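Local atomic coordinates of Chymotrypsin/elastase isoinhibitor 1 (Ascaris suum, PDB entry 1EAI), a protein that inhibits serine proteases of the chymotrypsin and elastase type, defending the parasitic worm against the proteinases of its host. Residues Pro7-Thr12 against Met46-Asp51. Sequence-based numbering, arbitrary orientation.
Sequences PNEVWT and MRRTND
In the TIL fold, a small domain cross-linked by five disulfides, side chains link the regions of two short antiparallel sheets: Asn8 and Glu9, in the segment that carries strand 10-12, meet Met46 and Arg48 of strand 46-48. The backbones stay apart, with 7.7 Å between the CA atoms of Asn8 and Met46, and the contact is made by side chains.

The polar link is a salt bridge. Arg48 presents the end of its guanidinium, and both NH1 (3.1 Å) and NH2 (3.0 Å) donate to the single oxygen OE2 of Glu9. That oxygen lies in the guanidinium plane, yet the carboxylate is turned 84° against it. NH1 meets OE2 nearly along the C-O bond, whereas NH2 comes from above the carboxylate plane. Both bonds are clearly bent, as expected when two donors share one acceptor. Glu9 reaches across because its chain is extended beyond CG (chi2 -167°); its other oxygen, OE1, accepts from the backbone N of Gly6. Arg48 NH2 also pairs with Glu18.

Beside this, Met46 packs its thioether on Asn8, the two side chains crossing at about a right angle. SD lies 3.9 Å from Asn8 CB, and CE is 4.1 Å from Asn8 OD1. The flexible, unbranched methionine chain suits this contact, while Asn8 ND2 donates to the carbonyl of Cys54, a half-cystine bonded to Cys40. Asparagine also suits the backbone here, whose phi is positive (69°).

Glu9 is buried, so pairing its charge with arginine probably offsets the cost of desolvation. Two acidic partners, Glu9 and Glu18, would likewise be expected to stabilise the positive charge of Arg48.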
loop_
_atom_site.group_PDB
_atom_site.type_symbol
_atom_site.label_atom_id
_atom_site.label_comp_id
_atom_site.label_asym_id
_atom_site.label_seq_id
_atom_site.Cartn_x
_atom_site.Cartn_y
_atom_site.Cartn_z
ATOM N N PRO C 7 23.274 -1.419 2.139
ATOM C CA PRO C 7 24.151 -0.480 1.434
ATOM C C PRO C 7 23.523 0.509 0.487
ATOM O O PRO C 7 22.673 0.147 -0.286
ATOM C CB PRO C 7 25.110 -1.341 0.599
ATOM C CG PRO C 7 24.972 -2.788 0.975
ATOM C CD PRO C 7 23.764 -2.854 1.873
ATOM N N ASN C 8 23.955 1.788 0.687
ATOM C CA ASN C 8 23.610 2.997 -0.014
ATOM C C ASN C 8 22.169 3.502 0.190
ATOM O O ASN C 8 21.603 4.372 -0.545
ATOM C CB ASN C 8 24.016 2.921 -1.480
ATOM C CG ASN C 8 25.396 2.417 -1.865
ATOM O OD1 ASN C 8 26.390 3.004 -1.486
ATOM N ND2 ASN C 8 25.475 1.351 -2.654
ATOM N N GLU C 9 21.494 2.910 1.149
ATOM C CA GLU C 9 20.131 3.224 1.515
ATOM C C GLU C 9 20.052 4.240 2.694
ATOM O O GLU C 9 20.793 4.160 3.735
ATOM C CB GLU C 9 19.469 1.910 1.967
ATOM C CG GLU C 9 19.086 0.967 0.808
ATOM C CD GLU C 9 18.170 -0.125 1.302
ATOM O OE1 GLU C 9 18.059 -0.583 2.482
ATOM O OE2 GLU C 9 17.590 -0.652 0.271
ATOM N N VAL C 10 19.098 5.167 2.609
ATOM C CA VAL C 10 19.042 6.092 3.718
ATOM C C VAL C 10 17.591 6.191 4.276
ATOM O O VAL C 10 16.653 6.295 3.483
ATOM C CB VAL C 10 19.589 7.459 3.254
ATOM C CG1 VAL C 10 19.119 8.535 4.200
ATOM C CG2 VAL C 10 21.102 7.630 2.966
ATOM N N TRP C 11 17.384 6.043 5.615
ATOM C CA TRP C 11 16.061 6.109 6.282
ATOM C C TRP C 11 15.300 7.441 6.189
ATOM O O TRP C 11 15.741 8.459 6.655
ATOM C CB TRP C 11 16.102 5.491 7.735
ATOM C CG TRP C 11 14.768 5.539 8.483
ATOM C CD1 TRP C 11 14.193 6.602 9.182
ATOM C CD2 TRP C 11 13.702 4.571 8.368
ATOM N NE1 TRP C 11 12.839 6.314 9.506
ATOM C CE2 TRP C 11 12.556 5.055 9.067
ATOM C CE3 TRP C 11 13.643 3.370 7.734
ATOM C CZ2 TRP C 11 11.398 4.327 9.230
ATOM C CZ3 TRP C 11 12.466 2.624 7.881
ATOM C CH2 TRP C 11 11.371 3.076 8.643
ATOM N N THR C 12 14.109 7.516 5.567
ATOM C CA THR C 12 13.365 8.811 5.577
ATOM C C THR C 12 11.887 8.578 6.018
ATOM O O THR C 12 11.257 7.477 5.772
ATOM C CB THR C 12 13.388 9.570 4.202
ATOM O OG1 THR C 12 12.689 10.829 4.176
ATOM C CG2 THR C 12 12.760 8.738 3.126
ATOM N N MET C 46 22.032 7.265 -7.055
ATOM C CA MET C 46 21.863 5.812 -6.913
ATOM C C MET C 46 20.765 5.203 -7.809
ATOM O O MET C 46 19.769 5.856 -8.175
ATOM C CB MET C 46 21.618 5.486 -5.409
ATOM C CG MET C 46 22.623 6.135 -4.458
ATOM S SD MET C 46 24.293 5.392 -4.516
ATOM C CE MET C 46 25.214 6.463 -3.407
ATOM N N ARG C 47 20.817 3.913 -8.101
ATOM C CA ARG C 47 19.736 3.245 -8.892
ATOM C C ARG C 47 19.501 1.810 -8.361
ATOM O O ARG C 47 20.377 1.258 -7.674
ATOM C CB ARG C 47 20.110 2.993 -10.369
ATOM C CG ARG C 47 20.321 4.156 -11.315
ATOM C CD ARG C 47 19.020 4.819 -11.759
ATOM N NE ARG C 47 19.398 6.126 -11.410
ATOM C CZ ARG C 47 19.578 7.158 -12.140
ATOM N NH1 ARG C 47 19.233 7.129 -13.396
ATOM N NH2 ARG C 47 20.079 8.229 -11.528
ATOM N N ARG C 48 18.351 1.203 -8.674
ATOM C CA ARG C 48 18.034 -0.201 -8.270
ATOM C C ARG C 48 18.358 -1.250 -9.368
ATOM O O ARG C 48 18.089 -0.995 -10.563
ATOM C CB ARG C 48 16.532 -0.390 -7.978
ATOM C CG ARG C 48 16.034 0.148 -6.634
ATOM C CD ARG C 48 16.351 -0.655 -5.365
ATOM N NE ARG C 48 15.883 0.022 -4.146
ATOM C CZ ARG C 48 16.320 -0.263 -2.916
ATOM N NH1 ARG C 48 17.249 -1.221 -2.732
ATOM N NH2 ARG C 48 15.812 0.397 -1.852
ATOM N N THR C 49 18.902 -2.427 -8.967
ATOM C CA THR C 49 19.125 -3.564 -9.857
ATOM C C THR C 49 17.836 -4.379 -10.033
ATOM O O THR C 49 16.835 -4.124 -9.378
ATOM C CB THR C 49 20.275 -4.480 -9.416
ATOM O OG1 THR C 49 19.979 -5.283 -8.267
ATOM C CG2 THR C 49 21.443 -3.587 -9.060
ATOM N N ASN C 50 17.878 -5.438 -10.853
ATOM C CA ASN C 50 16.703 -6.284 -11.093
ATOM C C ASN C 50 16.251 -7.178 -9.962
ATOM O O ASN C 50 15.129 -7.591 -9.924
ATOM C CB ASN C 50 16.792 -7.045 -12.431
ATOM C CG ASN C 50 16.745 -6.056 -13.609
ATOM O OD1 ASN C 50 15.839 -5.191 -13.713
ATOM N ND2 ASN C 50 17.771 -6.116 -14.476
ATOM N N ASP C 51 17.228 -7.457 -9.172
ATOM C CA ASP C 51 17.490 -8.196 -7.980
ATOM C C ASP C 51 17.230 -7.368 -6.711
ATOM O O ASP C 51 17.420 -7.826 -5.613
ATOM C CB ASP C 51 18.963 -7.898 -8.229
ATOM C CG ASP C 51 19.989 -8.839 -7.781
ATOM O OD1 ASP C 51 19.762 -9.977 -7.388
ATOM O OD2 ASP C 51 21.171 -8.259 -7.942
#